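Local coordinates for protein lipase (Penicillium expansum, PDB 3G7N) that hydrolyses triacylglycerols and other acylglycerols to release free fatty acids, acting as a secreted alkaline lipase of the alpha/beta-hydrolase superfamily, at residues 2-7 / 217-222; 9-14 / 157-162; 13-18 / 245-250; 19-24 / 59-64; 179-184 / 206-211. All coordinates share one frame; numbering follows the deposited sequence.

Interaction 1: 2-7 / 217-222; sequences TADAAA and TVKCEG
Thr2 and Lys219 form an antiparallel hydrogen-bonded pair that adds the N-terminal strand 2-3 to strand 218-219 at one edge of the central sheet of the alpha/beta-hydrolase fold. The evidence is reciprocal: Thr2 N donates to Lys219 O over 3.0 Å, and Lys219 N donates back to Thr2 O at 2.9 Å. Ala3 and Val218 make the adjoining non-hydrogen-bonded pair, their CA atoms 4.5 Å apart. A further bond, from Asp4 N to Thr217 O, is nearly straight (168° at the hydrogen) and carries the pairing one residue beyond the strand, just before the chain turns toward helix 8-23. On its other side, strand 218-219 is tied to strand 206-210 through backbone bonds of Val218 and Cys220, and Cys220 is also fixed by its disulfide to Cys228.

The side chain of Asp4 can be followed outward from the backbone. Its CB rests 3.8 Å from Lys219 N. With CG placed anti to the backbone nitrogen (chi1 -164°), the carboxylate runs obliquely across the root of the lysine, and OD2 comes to 3.7 Å from Lys219 CB while also packing on Tyr208. The extended lysine chain leads its amine off, leaving Lys219 NZ 5.2 Å from Asp4 OD2, so any attraction between the opposite charges probably acts without direct contact. A water closes the outer end of the pairing, 3.1 Å from Thr2 OG1 and donating to Lys219 O at 2.7 Å.

Interaction 2: 9-14 / 157-162; sequences PDLHRA and NALNAF
Leu11 meets Asn157 and Leu159 where helix 8-23 lies on strand 154-159, one of the parallel strands in the central sheet of this alpha/beta hydrolase. The axes of helix 9-14 and strand 157-159 approach to 9.4 Å and cross at -65°, so the helix spans the strand steeply; four residues make the contact.

Taken in sequence, Leu11 comes first. Its CB does not aim straight at the strand, but a chi1 of -71°, which sets CG beside the backbone nitrogen, swings the branched end closer. The CD2 methyl then lies 3.8 Å from Asn157 OD1, the two side chains crossing at about a right angle, and 4.4 Å from Leu159 CD2. One turn after Leu11, Ala14 points its CB at the strand, 3.9 Å from Asn157 CB and 4.1 Å from Asn157 ND2. Leu159 reaches past that methyl to the helix backbone, its CD1 3.7 Å from Ala14 C and 4.2 Å from Ala14 CB. The same leucine continues onto Ala15 and Ser18.

All four touching residues are buried, and they meet by carbon packing around one polar group. Asn157 OD1 accepts a hydrogen bond from Asn181 ND2 on the adjoining strand, which implies that the carboxamide can lie against leucine and alanine methyls without its oxygen going unpaired.

Interaction 3: 13-18 / 245-250; sequences RAAKLS and FGVVML. With SO4 (sulfate ion), chain E.
The small antiparallel hairpin of strands 243-244 and 247-248, with the residue just after it, packs on helix 8-23 through Val247 and Met249, which meet Ala15, Lys16 and Ser18. Val247 points its CB at the helix, and its CG2 methyl lies 3.8 Å from Ala15 CB. Met249 bends at chi2 and chi3, so that CE turns back to within 3.5 Å of Ala15 O and 4.1 Å of Ala15 CB. The Ala15 methyl is thus met both by Val247 of the hairpin and by Met249 just after it.

Met249 SD sits 4.1 Å from Ser18 CB, whereas the hydroxyl of that serine is directed back into its own helix. Ser18 OG donates to Ala14 O at 2.9 Å, and the serine N-H reaches the same carbonyl from the opposite face of its plane, so one buried acceptor is held by two donors. In the alpha/beta-hydrolase fold the catalytic histidine, His241 here, comes late in the chain, and this hairpin follows it directly. Met249 also rests on His131, the residue before the nucleophile Ser132.

Lys16 covers the outer margin. Its CG passes 3.9 Å from Val247 CG2 at about a right angle, and a bend at chi3 (68°) redirects the chain outward to NZ, which donates to the sulfate O2 over 2.6 Å. An alanine here removes the chain beyond CB, which would probably open a gap beside Val247 CG2 and leave the sulfate without its lysine donor. Ser258 OG is a second hydrogen-bond partner of this ion, probably acquired from the crystallisation liquor.

Interaction 4: 19-24 / 59-64; sequences SAAYTG and AVIMRG
Arg63 NE, on a side chain lying against Ala21 and Tyr22, donates to Gly64 O at 2.9 Å, nearly along the C=O axis and with 160° at the hydrogen. The bond folds the arginine back over its own loop in the segment that follows strand 57-62 of the alpha/beta-hydrolase sheet, against the C-terminal end of helix 8-23. A salt bridge from Arg63 NH2 to Asp44 holds the far end of the guanidinium.

The aliphatic part of Arg63 does the packing. CG sits anti to the backbone nitrogen (chi1 -166°) and reaches 3.6 Å from Tyr22 CD1, while CD comes to 3.5 Å from Ala21 O. Ring and guanidinium planes are only 14° apart, but on Arg63 the ring meets the methylenes, and farther along it lies against Gly64. Deeper in, the Ala21 methyl points at the strand and meets Ile61 CG2 at 3.9 Å.

Tyr22 reaches the active-site region: its side chain touches Ser132, the nucleophile, and its OH is hydrogen-bonded to His131 ND1. With a leucine in place of Tyr22, His131 ND1 would probably be left without its hydroxyl partner and the Arg63 methylenes without the ring that backs them. The absence of a side chain at Gly64 is required by the same hydroxyl, since a CB there would clash with it; as it is, Tyr22 OH lies 3.4 Å from Gly64 CA.

Interaction 5: 179-184 / 206-211; sequences TFNRGN and TEYYSS
Glu207 and Asn184 are brought together by different first torsions: Glu207 places CG anti to its nitrogen and stays extended, whereas Asn184 keeps CG beside the nitrogen (chi1 -69°). Asn184 ND2 consequently donates to Glu207 OE2 at 2.9 Å with 168° at the hydrogen. The acceptor lies in the amide plane, yet the carboxylate oxygen is met from above its own plane, the two planes being 75° apart. Ser229 OG is a second partner of Glu207 OE2.

Arg182 is on the same face of the sheet. Glu207 CB covers one face of its guanidinium near the rim, and the salt bridge between Arg182 NH1 and Glu207 OE1 is long, 3.9 Å; Arg182 NH2 is hydrogen-bonded to Gln223.

These side chains are set by parallel pairing of strands 179-185 and 206-210 in the alpha/beta-hydrolase sheet. Asn184 pairs with Tyr209 near the strand end, a few residues before the charge-relay acid Asp188. Backbone bonds run both ways, as in Arg182 N to Thr206 O and Tyr208 N to Arg182 O, each 2.8 Å.

On the other face, Asn181 and Tyr208 cross obliquely. Asn181 ND2 is hydrogen-bonded to Asn157 OD1 on the neighbouring strand, while Asn181 OD1 approaches the ring at its edge, in plane, 3.5 Å from Tyr208 CE2. A water donates to Asn181 OD1 at 2.7 Å and lies equally close to Tyr208 OH, joining amide and phenol at the ring margin.

In the fold
Helix 8-23 is shared by interactions 2, 3 and 4, which follow one another along it; centres of 2 and 3 are about 7 Å apart, those of 3 and 4 about 10 Å. Interactions 1, 2, 4 and 5 all reach the central sheet: strands 2-3, 218-219, 206-210, 179-185 and 154-159 are successive, so 1, 5 and 2 adjoin across it, while strand 57-62 of interaction 4 lies beyond strand 125-131. The centres of 1 and 4 are about 25 Å apart. Along the chain, interactions 2, 4 and 5 are nested within the loop closed by 1, whereas 3 crosses it. The N-terminal region thus links sheet edge, late hairpin and the surroundings of the nucleophile.

Interaction 1: 2-7 / 217-222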
# COMPACT_ATOMS: atom_id res chain seq x y z
N THR A 2 10.60 5.30 17.82
CA THR A 2 11.35 6.53 18.05
C THR A 2 10.80 7.67 17.21
O THR A 2 10.26 7.46 16.12
CB THR A 2 12.85 6.34 17.72
OG1 THR A 2 12.97 5.93 16.35
CG2 THR A 2 13.45 5.29 18.60
N ALA A 3 10.86 8.88 17.73
CA ALA A 3 10.38 10.03 16.99
C ALA A 3 10.99 10.11 15.60
O ALA A 3 12.21 9.99 15.42
CB ALA A 3 10.64 11.32 17.78
N ASP A 4 10.15 10.36 14.60
CA ASP A 4 10.62 10.50 13.23
C ASP A 4 9.72 11.45 12.47
O ASP A 4 9.04 11.06 11.50
CB ASP A 4 10.72 9.14 12.53
CG ASP A 4 11.56 9.19 11.26
OD1 ASP A 4 12.01 10.29 10.87
OD2 ASP A 4 11.71 8.14 10.60
N ALA A 5 9.68 12.71 12.92
CA ALA A 5 8.86 13.74 12.29
C ALA A 5 9.17 13.87 10.80
O ALA A 5 8.30 14.22 10.00
CB ALA A 5 9.05 15.09 13.00
N ALA A 6 10.42 13.63 10.43
CA ALA A 6 10.85 13.80 9.05
C ALA A 6 10.12 12.87 8.08
O ALA A 6 10.06 13.15 6.88
CB ALA A 6 12.36 13.61 8.93
N ALA A 7 9.58 11.76 8.59
CA ALA A 7 8.83 10.79 7.79
C ALA A 7 7.44 11.30 7.42
O ALA A 7 6.79 10.73 6.53
CB ALA A 7 8.72 9.47 8.53
N THR A 217 4.57 11.57 14.90
CA THR A 217 5.00 10.51 13.99
C THR A 217 6.22 9.77 14.49
O THR A 217 7.23 10.39 14.87
CB THR A 217 5.29 11.07 12.58
OG1 THR A 217 4.07 11.60 12.04
CG2 THR A 217 5.81 9.97 11.66
N VAL A 218 6.13 8.44 14.55
CA VAL A 218 7.22 7.62 14.98
C VAL A 218 7.59 6.57 13.94
O VAL A 218 6.75 6.15 13.13
CB VAL A 218 6.93 6.94 16.34
CG1 VAL A 218 6.70 8.00 17.42
CG2 VAL A 218 5.71 6.02 16.24
N LYS A 219 8.85 6.14 13.98
CA LYS A 219 9.31 4.96 13.27
C LYS A 219 9.35 3.80 14.22
O LYS A 219 9.96 3.88 15.29
CB LYS A 219 10.70 5.21 12.70
CG LYS A 219 11.28 4.05 11.92
CD LYS A 219 12.71 4.36 11.45
CE LYS A 219 13.16 3.39 10.36
NZ LYS A 219 14.45 3.81 9.75
N CYS A 220 8.67 2.73 13.87
CA CYS A 220 8.46 1.61 14.76
C CYS A 220 9.59 0.60 14.64
O CYS A 220 10.25 0.52 13.61
CB CYS A 220 7.13 0.94 14.43
SG CYS A 220 5.73 2.09 14.37
N GLU A 221 9.82 -0.15 15.70
CA GLU A 221 10.86 -1.17 15.72
C GLU A 221 10.28 -2.54 15.39
O GLU A 221 9.39 -3.02 16.10
CB GLU A 221 11.54 -1.22 17.09
CG GLU A 221 12.00 0.14 17.61
CD GLU A 221 12.30 0.12 19.10
OE1 GLU A 221 12.68 -0.96 19.61
OE2 GLU A 221 12.20 1.19 19.75
N GLY A 222 10.75 -3.14 14.31
CA GLY A 222 10.26 -4.45 13.92
C GLY A 222 8.84 -4.37 13.38
O GLY A 222 8.36 -3.29 13.00
O HOH W 1 12.54 2.98 15.58

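Interaction 2: 9-14 / 157-162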
# COMPACT_ATOMS: atom_id res chain seq x y z
N PRO A 9 5.97 14.12 6.12
CA PRO A 9 5.51 14.72 4.87
C PRO A 9 5.26 13.70 3.75
O PRO A 9 4.25 13.81 3.05
CB PRO A 9 6.64 15.69 4.51
CG PRO A 9 7.19 16.09 5.85
CD PRO A 9 7.13 14.84 6.69
N ASP A 10 6.11 12.70 3.63
CA ASP A 10 5.90 11.73 2.55
C ASP A 10 4.68 10.85 2.84
O ASP A 10 3.97 10.43 1.94
CB ASP A 10 7.14 10.87 2.28
CG ASP A 10 8.24 11.63 1.57
OD1 ASP A 10 7.96 12.74 1.07
OD2 ASP A 10 9.35 11.07 1.44
N LEU A 11 4.44 10.54 4.11
CA LEU A 11 3.31 9.68 4.46
C LEU A 11 2.00 10.45 4.35
O LEU A 11 0.96 9.89 3.96
CB LEU A 11 3.51 9.08 5.85
CG LEU A 11 4.62 8.03 5.91
CD1 LEU A 11 5.06 7.81 7.35
CD2 LEU A 11 4.19 6.73 5.24
N HIS A 12 2.04 11.74 4.67
CA HIS A 12 0.91 12.63 4.49
C HIS A 12 0.52 12.72 3.00
O HIS A 12 -0.64 12.62 2.64
CB HIS A 12 1.23 14.02 5.08
CG HIS A 12 0.11 15.01 4.96
ND1 HIS A 12 -1.04 14.94 5.72
CD2 HIS A 12 0.02 16.16 4.25
CE1 HIS A 12 -1.80 15.98 5.47
NE2 HIS A 12 -1.21 16.71 4.54
N ARG A 13 1.53 12.86 2.13
CA ARG A 13 1.29 12.81 0.69
C ARG A 13 0.68 11.47 0.27
O ARG A 13 -0.25 11.44 -0.51
CB ARG A 13 2.57 13.10 -0.10
CG ARG A 13 2.40 12.89 -1.60
CD ARG A 13 3.67 13.28 -2.38
NE ARG A 13 3.59 12.91 -3.79
CZ ARG A 13 3.95 11.74 -4.29
NH1 ARG A 13 4.38 10.77 -3.50
NH2 ARG A 13 3.85 11.53 -5.60
N ALA A 14 1.23 10.38 0.79
CA ALA A 14 0.71 9.06 0.47
C ALA A 14 -0.78 8.97 0.85
O ALA A 14 -1.57 8.36 0.13
CB ALA A 14 1.51 8.00 1.18
N ASN A 157 4.16 2.70 -0.11
CA ASN A 157 3.54 3.13 1.15
C ASN A 157 2.16 2.52 1.30
O ASN A 157 1.23 2.95 0.62
CB ASN A 157 3.44 4.66 1.19
CG ASN A 157 4.80 5.33 1.22
OD1 ASN A 157 5.59 5.11 2.13
ND2 ASN A 157 5.07 6.16 0.21
N ALA A 158 2.09 1.45 2.09
CA ALA A 158 0.80 0.82 2.40
C ALA A 158 0.25 1.44 3.67
O ALA A 158 0.92 1.40 4.72
CB ALA A 158 0.98 -0.68 2.60
N LEU A 159 -0.94 2.03 3.59
CA LEU A 159 -1.53 2.70 4.75
C LEU A 159 -2.62 1.85 5.38
O LEU A 159 -3.50 1.32 4.68
CB LEU A 159 -2.10 4.06 4.34
CG LEU A 159 -1.10 4.97 3.62
CD1 LEU A 159 -1.78 6.28 3.23
CD2 LEU A 159 0.15 5.25 4.45
N ASN A 160 -2.55 1.71 6.69
CA ASN A 160 -3.63 1.08 7.46
C ASN A 160 -3.94 -0.34 6.96
O ASN A 160 -5.11 -0.73 6.86
CB ASN A 160 -4.91 1.95 7.48
CG ASN A 160 -4.68 3.35 8.06
OD1 ASN A 160 -3.59 3.92 7.90
ND2 ASN A 160 -5.70 3.93 8.68
N ALA A 161 -2.90 -1.11 6.67
CA ALA A 161 -3.03 -2.40 6.00
C ALA A 161 -2.97 -3.58 6.94
O ALA A 161 -2.18 -3.61 7.87
CB ALA A 161 -1.97 -2.56 4.93
N PHE A 162 -3.76 -4.60 6.62
CA PHE A 162 -3.64 -5.91 7.25
C PHE A 162 -2.53 -6.72 6.56
O PHE A 162 -2.19 -6.46 5.40
CB PHE A 162 -4.98 -6.65 7.20
CG PHE A 162 -5.61 -6.71 5.84
CD1 PHE A 162 -5.34 -7.77 4.99
CD2 PHE A 162 -6.48 -5.73 5.41
CE1 PHE A 162 -5.97 -7.87 3.76
CE2 PHE A 162 -7.10 -5.82 4.17
CZ PHE A 162 -6.89 -6.93 3.37

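Interaction 3: 13-18 / 245-250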
# COMPACT_ATOMS: atom_id res chain seq x y z
N ARG A 13 1.53 12.86 2.13
CA ARG A 13 1.29 12.81 0.69
C ARG A 13 0.68 11.47 0.27
O ARG A 13 -0.25 11.44 -0.51
CB ARG A 13 2.57 13.10 -0.10
CG ARG A 13 2.40 12.89 -1.60
CD ARG A 13 3.67 13.28 -2.38
NE ARG A 13 3.59 12.91 -3.79
CZ ARG A 13 3.95 11.74 -4.29
NH1 ARG A 13 4.38 10.77 -3.50
NH2 ARG A 13 3.85 11.53 -5.60
N ALA A 14 1.23 10.38 0.79
CA ALA A 14 0.71 9.06 0.47
C ALA A 14 -0.78 8.97 0.85
O ALA A 14 -1.57 8.36 0.13
CB ALA A 14 1.51 8.00 1.18
N ALA A 15 -1.14 9.54 1.99
CA ALA A 15 -2.53 9.51 2.44
C ALA A 15 -3.43 10.35 1.56
O ALA A 15 -4.55 9.96 1.28
CB ALA A 15 -2.61 9.94 3.89
N LYS A 16 -2.91 11.50 1.09
CA LYS A 16 -3.67 12.30 0.13
C LYS A 16 -3.92 11.57 -1.19
O LYS A 16 -5.02 11.58 -1.71
CB LYS A 16 -3.01 13.66 -0.13
CG LYS A 16 -3.06 14.58 1.10
CD LYS A 16 -2.02 15.73 1.01
CE LYS A 16 -2.33 16.72 -0.07
NZ LYS A 16 -1.35 17.84 -0.00
N LEU A 17 -2.89 10.91 -1.72
CA LEU A 17 -3.05 10.13 -2.94
C LEU A 17 -4.03 8.98 -2.74
O LEU A 17 -4.84 8.69 -3.61
CB LEU A 17 -1.69 9.57 -3.39
CG LEU A 17 -0.66 10.61 -3.83
CD1 LEU A 17 0.65 9.94 -4.14
CD2 LEU A 17 -1.13 11.41 -5.03
N SER A 18 -3.92 8.33 -1.59
CA SER A 18 -4.84 7.24 -1.28
C SER A 18 -6.29 7.73 -1.20
O SER A 18 -7.20 7.07 -1.69
CB SER A 18 -4.46 6.59 0.04
OG SER A 18 -3.20 5.94 -0.01
N PHE A 245 -2.21 9.67 8.77
CA PHE A 245 -1.30 10.83 8.72
C PHE A 245 -2.04 12.13 8.46
O PHE A 245 -1.60 12.96 7.66
CB PHE A 245 -0.14 10.59 7.76
CG PHE A 245 0.70 9.43 8.16
CD1 PHE A 245 1.67 9.56 9.15
CD2 PHE A 245 0.31 8.16 7.77
CE1 PHE A 245 2.26 8.42 9.72
CE2 PHE A 245 0.89 7.05 8.31
CZ PHE A 245 1.82 7.16 9.33
N GLY A 246 -3.14 12.32 9.18
CA GLY A 246 -3.82 13.60 9.19
C GLY A 246 -4.86 13.76 8.10
O GLY A 246 -5.51 14.79 8.00
N VAL A 247 -5.06 12.71 7.29
CA VAL A 247 -6.02 12.76 6.18
C VAL A 247 -7.15 11.78 6.43
O VAL A 247 -6.91 10.57 6.54
CB VAL A 247 -5.33 12.39 4.86
CG1 VAL A 247 -6.34 12.42 3.72
CG2 VAL A 247 -4.12 13.31 4.59
N VAL A 248 -8.38 12.27 6.46
CA VAL A 248 -9.55 11.40 6.50
C VAL A 248 -9.93 11.05 5.07
O VAL A 248 -10.05 11.92 4.21
CB VAL A 248 -10.74 12.11 7.19
CG1 VAL A 248 -12.02 11.30 7.07
CG2 VAL A 248 -10.40 12.44 8.66
N MET A 249 -9.94 9.76 4.76
CA MET A 249 -10.19 9.32 3.40
C MET A 249 -11.46 9.94 2.85
O MET A 249 -12.48 10.00 3.55
CB MET A 249 -10.25 7.80 3.31
CG MET A 249 -8.93 7.11 3.65
SD MET A 249 -7.57 7.58 2.55
CE MET A 249 -6.35 8.18 3.71
N LEU A 250 -11.41 10.34 1.58
CA LEU A 250 -12.47 11.02 0.85
C LEU A 250 -12.56 12.52 1.08
O LEU A 250 -13.27 13.20 0.33
CB LEU A 250 -13.83 10.36 1.03
CG LEU A 250 -14.04 9.07 0.26
CD1 LEU A 250 -15.30 8.37 0.77
CD2 LEU A 250 -14.15 9.36 -1.23
S SO4 E . -3.33 20.55 -0.77
O1 SO4 E . -4.71 20.06 -0.69
O2 SO4 E . -2.43 19.67 -1.53
O3 SO4 E . -3.30 21.90 -1.35
O4 SO4 E . -2.82 20.69 0.60

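Interaction 4: 19-24 / 59-64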
# COMPACT_ATOMS: atom_id res chain seq x y z
N SER A 19 -6.49 8.91 -0.61
CA SER A 19 -7.82 9.54 -0.56
C SER A 19 -8.35 9.87 -1.96
O SER A 19 -9.51 9.58 -2.30
CB SER A 19 -7.75 10.81 0.30
OG SER A 19 -9.03 11.44 0.44
N ALA A 20 -7.45 10.36 -2.81
CA ALA A 20 -7.80 10.67 -4.21
C ALA A 20 -8.32 9.43 -4.93
O ALA A 20 -9.17 9.53 -5.82
CB ALA A 20 -6.60 11.27 -4.96
N ALA A 21 -7.74 8.27 -4.64
CA ALA A 21 -8.18 7.04 -5.26
C ALA A 21 -9.63 6.72 -4.88
O ALA A 21 -10.40 6.25 -5.71
CB ALA A 21 -7.28 5.90 -4.89
N TYR A 22 -10.00 6.99 -3.63
CA TYR A 22 -11.40 6.83 -3.21
C TYR A 22 -12.31 7.87 -3.88
O TYR A 22 -13.40 7.54 -4.32
CB TYR A 22 -11.54 6.96 -1.69
CG TYR A 22 -11.00 5.79 -0.90
CD1 TYR A 22 -11.70 4.58 -0.85
CD2 TYR A 22 -9.86 5.93 -0.11
CE1 TYR A 22 -11.24 3.53 -0.06
CE2 TYR A 22 -9.43 4.90 0.70
CZ TYR A 22 -10.14 3.71 0.74
OH TYR A 22 -9.70 2.71 1.55
N THR A 23 -11.82 9.10 -4.02
CA THR A 23 -12.61 10.17 -4.63
C THR A 23 -12.82 9.93 -6.12
O THR A 23 -13.89 10.23 -6.65
CB THR A 23 -11.88 11.50 -4.42
OG1 THR A 23 -11.84 11.79 -3.03
CG2 THR A 23 -12.57 12.64 -5.17
N GLY A 24 -11.88 9.25 -6.77
CA GLY A 24 -11.94 9.04 -8.21
C GLY A 24 -11.59 10.31 -8.96
O GLY A 24 -12.15 10.60 -10.02
N ALA A 59 3.81 6.20 -10.62
CA ALA A 59 3.04 5.85 -9.41
C ALA A 59 1.92 4.89 -9.76
O ALA A 59 1.22 5.04 -10.76
CB ALA A 59 2.45 7.11 -8.81
N VAL A 60 1.74 3.92 -8.87
CA VAL A 60 0.59 3.01 -8.86
C VAL A 60 -0.20 3.24 -7.58
O VAL A 60 0.32 3.01 -6.47
CB VAL A 60 1.06 1.54 -8.91
CG1 VAL A 60 -0.13 0.60 -8.87
CG2 VAL A 60 1.94 1.28 -10.16
N ILE A 61 -1.43 3.72 -7.71
CA ILE A 61 -2.22 4.13 -6.55
C ILE A 61 -3.46 3.26 -6.52
O ILE A 61 -4.26 3.26 -7.46
CB ILE A 61 -2.65 5.60 -6.66
CG1 ILE A 61 -1.46 6.53 -6.90
CG2 ILE A 61 -3.39 6.03 -5.39
CD1 ILE A 61 -1.86 7.96 -7.28
N MET A 62 -3.58 2.44 -5.48
CA MET A 62 -4.68 1.48 -5.39
C MET A 62 -5.75 1.96 -4.42
O MET A 62 -5.45 2.43 -3.33
CB MET A 62 -4.16 0.13 -4.92
CG MET A 62 -3.14 -0.50 -5.90
SD MET A 62 -3.66 -0.55 -7.65
CE MET A 62 -5.04 -1.70 -7.55
N ARG A 63 -7.00 1.77 -4.82
CA ARG A 63 -8.12 2.11 -3.94
C ARG A 63 -8.38 0.98 -2.97
O ARG A 63 -8.36 -0.20 -3.37
CB ARG A 63 -9.37 2.42 -4.76
CG ARG A 63 -10.47 3.10 -3.93
CD ARG A 63 -11.76 3.14 -4.70
NE ARG A 63 -12.36 1.81 -4.74
CZ ARG A 63 -13.33 1.45 -5.56
NH1 ARG A 63 -14.05 2.39 -6.18
NH2 ARG A 63 -13.71 0.19 -5.61
N GLY A 64 -8.83 1.32 -1.76
CA GLY A 64 -9.48 0.36 -0.87
C GLY A 64 -10.91 -0.01 -1.31
O GLY A 64 -11.35 0.30 -2.43

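Interaction 5: 179-184 / 206-211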
# COMPACT_ATOMS: atom_id res chain seq x y z
N THR A 179 12.03 0.07 -0.84
CA THR A 179 11.60 0.34 0.52
C THR A 179 10.08 0.20 0.62
O THR A 179 9.34 0.95 -0.03
CB THR A 179 12.01 1.74 0.96
OG1 THR A 179 13.44 1.87 0.82
CG2 THR A 179 11.63 2.03 2.40
N PHE A 180 9.64 -0.73 1.45
CA PHE A 180 8.21 -0.90 1.77
C PHE A 180 7.90 -0.33 3.14
O PHE A 180 8.47 -0.79 4.16
CB PHE A 180 7.81 -2.38 1.68
CG PHE A 180 6.36 -2.62 2.02
CD1 PHE A 180 5.36 -2.07 1.24
CD2 PHE A 180 6.00 -3.43 3.09
CE1 PHE A 180 4.02 -2.21 1.60
CE2 PHE A 180 4.65 -3.66 3.39
CZ PHE A 180 3.67 -3.03 2.66
N ASN A 181 7.02 0.66 3.18
CA ASN A 181 6.61 1.30 4.42
C ASN A 181 5.16 0.94 4.73
O ASN A 181 4.31 0.95 3.83
CB ASN A 181 6.72 2.82 4.30
CG ASN A 181 8.12 3.27 4.03
OD1 ASN A 181 9.07 2.73 4.62
ND2 ASN A 181 8.28 4.10 3.00
N ARG A 182 4.88 0.68 6.00
CA ARG A 182 3.49 0.50 6.48
C ARG A 182 3.13 1.67 7.37
O ARG A 182 3.62 1.75 8.50
CB ARG A 182 3.37 -0.82 7.26
CG ARG A 182 3.58 -2.01 6.38
CD ARG A 182 3.22 -3.31 7.09
NE ARG A 182 4.14 -3.59 8.19
CZ ARG A 182 3.81 -3.60 9.49
NH1 ARG A 182 2.61 -3.17 9.92
NH2 ARG A 182 4.71 -4.01 10.38
N GLY A 183 2.34 2.60 6.86
CA GLY A 183 2.00 3.79 7.63
C GLY A 183 0.64 3.62 8.29
O GLY A 183 -0.37 3.51 7.59
N ASN A 184 0.63 3.61 9.63
CA ASN A 184 -0.58 3.27 10.39
C ASN A 184 -1.05 4.39 11.31
O ASN A 184 -0.32 5.37 11.56
CB ASN A 184 -0.35 1.97 11.16
CG ASN A 184 -0.27 0.80 10.23
OD1 ASN A 184 -0.85 0.84 9.14
ND2 ASN A 184 0.45 -0.24 10.62
N THR A 206 8.84 -1.38 7.01
CA THR A 206 9.08 -0.52 8.17
C THR A 206 7.75 0.15 8.54
O THR A 206 7.12 0.78 7.69
CB THR A 206 10.10 0.58 7.83
OG1 THR A 206 11.34 -0.03 7.44
CG2 THR A 206 10.34 1.49 9.02
N GLU A 207 7.32 -0.05 9.77
CA GLU A 207 6.08 0.56 10.22
C GLU A 207 6.32 1.95 10.74
O GLU A 207 7.29 2.18 11.46
CB GLU A 207 5.39 -0.30 11.30
CG GLU A 207 3.97 0.22 11.63
CD GLU A 207 3.23 -0.55 12.72
OE1 GLU A 207 3.78 -1.51 13.30
OE2 GLU A 207 2.09 -0.16 13.01
N TYR A 208 5.45 2.88 10.36
CA TYR A 208 5.41 4.22 10.94
C TYR A 208 4.02 4.41 11.52
O TYR A 208 3.07 3.74 11.10
CB TYR A 208 5.64 5.29 9.86
CG TYR A 208 7.03 5.27 9.25
CD1 TYR A 208 8.06 6.04 9.79
CD2 TYR A 208 7.34 4.41 8.20
CE1 TYR A 208 9.36 5.95 9.30
CE2 TYR A 208 8.62 4.36 7.65
CZ TYR A 208 9.64 5.08 8.25
OH TYR A 208 10.92 5.00 7.75
N TYR A 209 3.89 5.33 12.48
CA TYR A 209 2.66 5.43 13.24
C TYR A 209 2.47 6.87 13.66
O TYR A 209 3.45 7.56 13.97
CB TYR A 209 2.75 4.50 14.45
CG TYR A 209 1.44 4.22 15.14
CD1 TYR A 209 0.54 3.28 14.64
CD2 TYR A 209 1.18 4.76 16.39
CE1 TYR A 209 -0.62 2.98 15.30
CE2 TYR A 209 0.06 4.36 17.13
CZ TYR A 209 -0.84 3.47 16.55
OH TYR A 209 -1.96 3.06 17.25
N SER A 210 1.25 7.37 13.65
CA SER A 210 1.01 8.73 14.12
C SER A 210 -0.39 8.85 14.66
O SER A 210 -1.24 7.98 14.43
CB SER A 210 1.26 9.78 13.02
OG SER A 210 0.08 10.03 12.26
N SER A 211 -0.65 9.99 15.29
CA SER A 211 -2.01 10.39 15.62
C SER A 211 -2.44 11.58 14.77
O SER A 211 -3.40 12.28 15.11
CB SER A 211 -2.14 10.72 17.11
OG SER A 211 -1.24 11.74 17.48
O HOH W 2 11.29 -0.89 4.81
O HOH W 3 11.47 3.66 5.45
O HOH W 4 1.84 -4.07 12.79
O HOH W 5 -1.38 8.06 11.00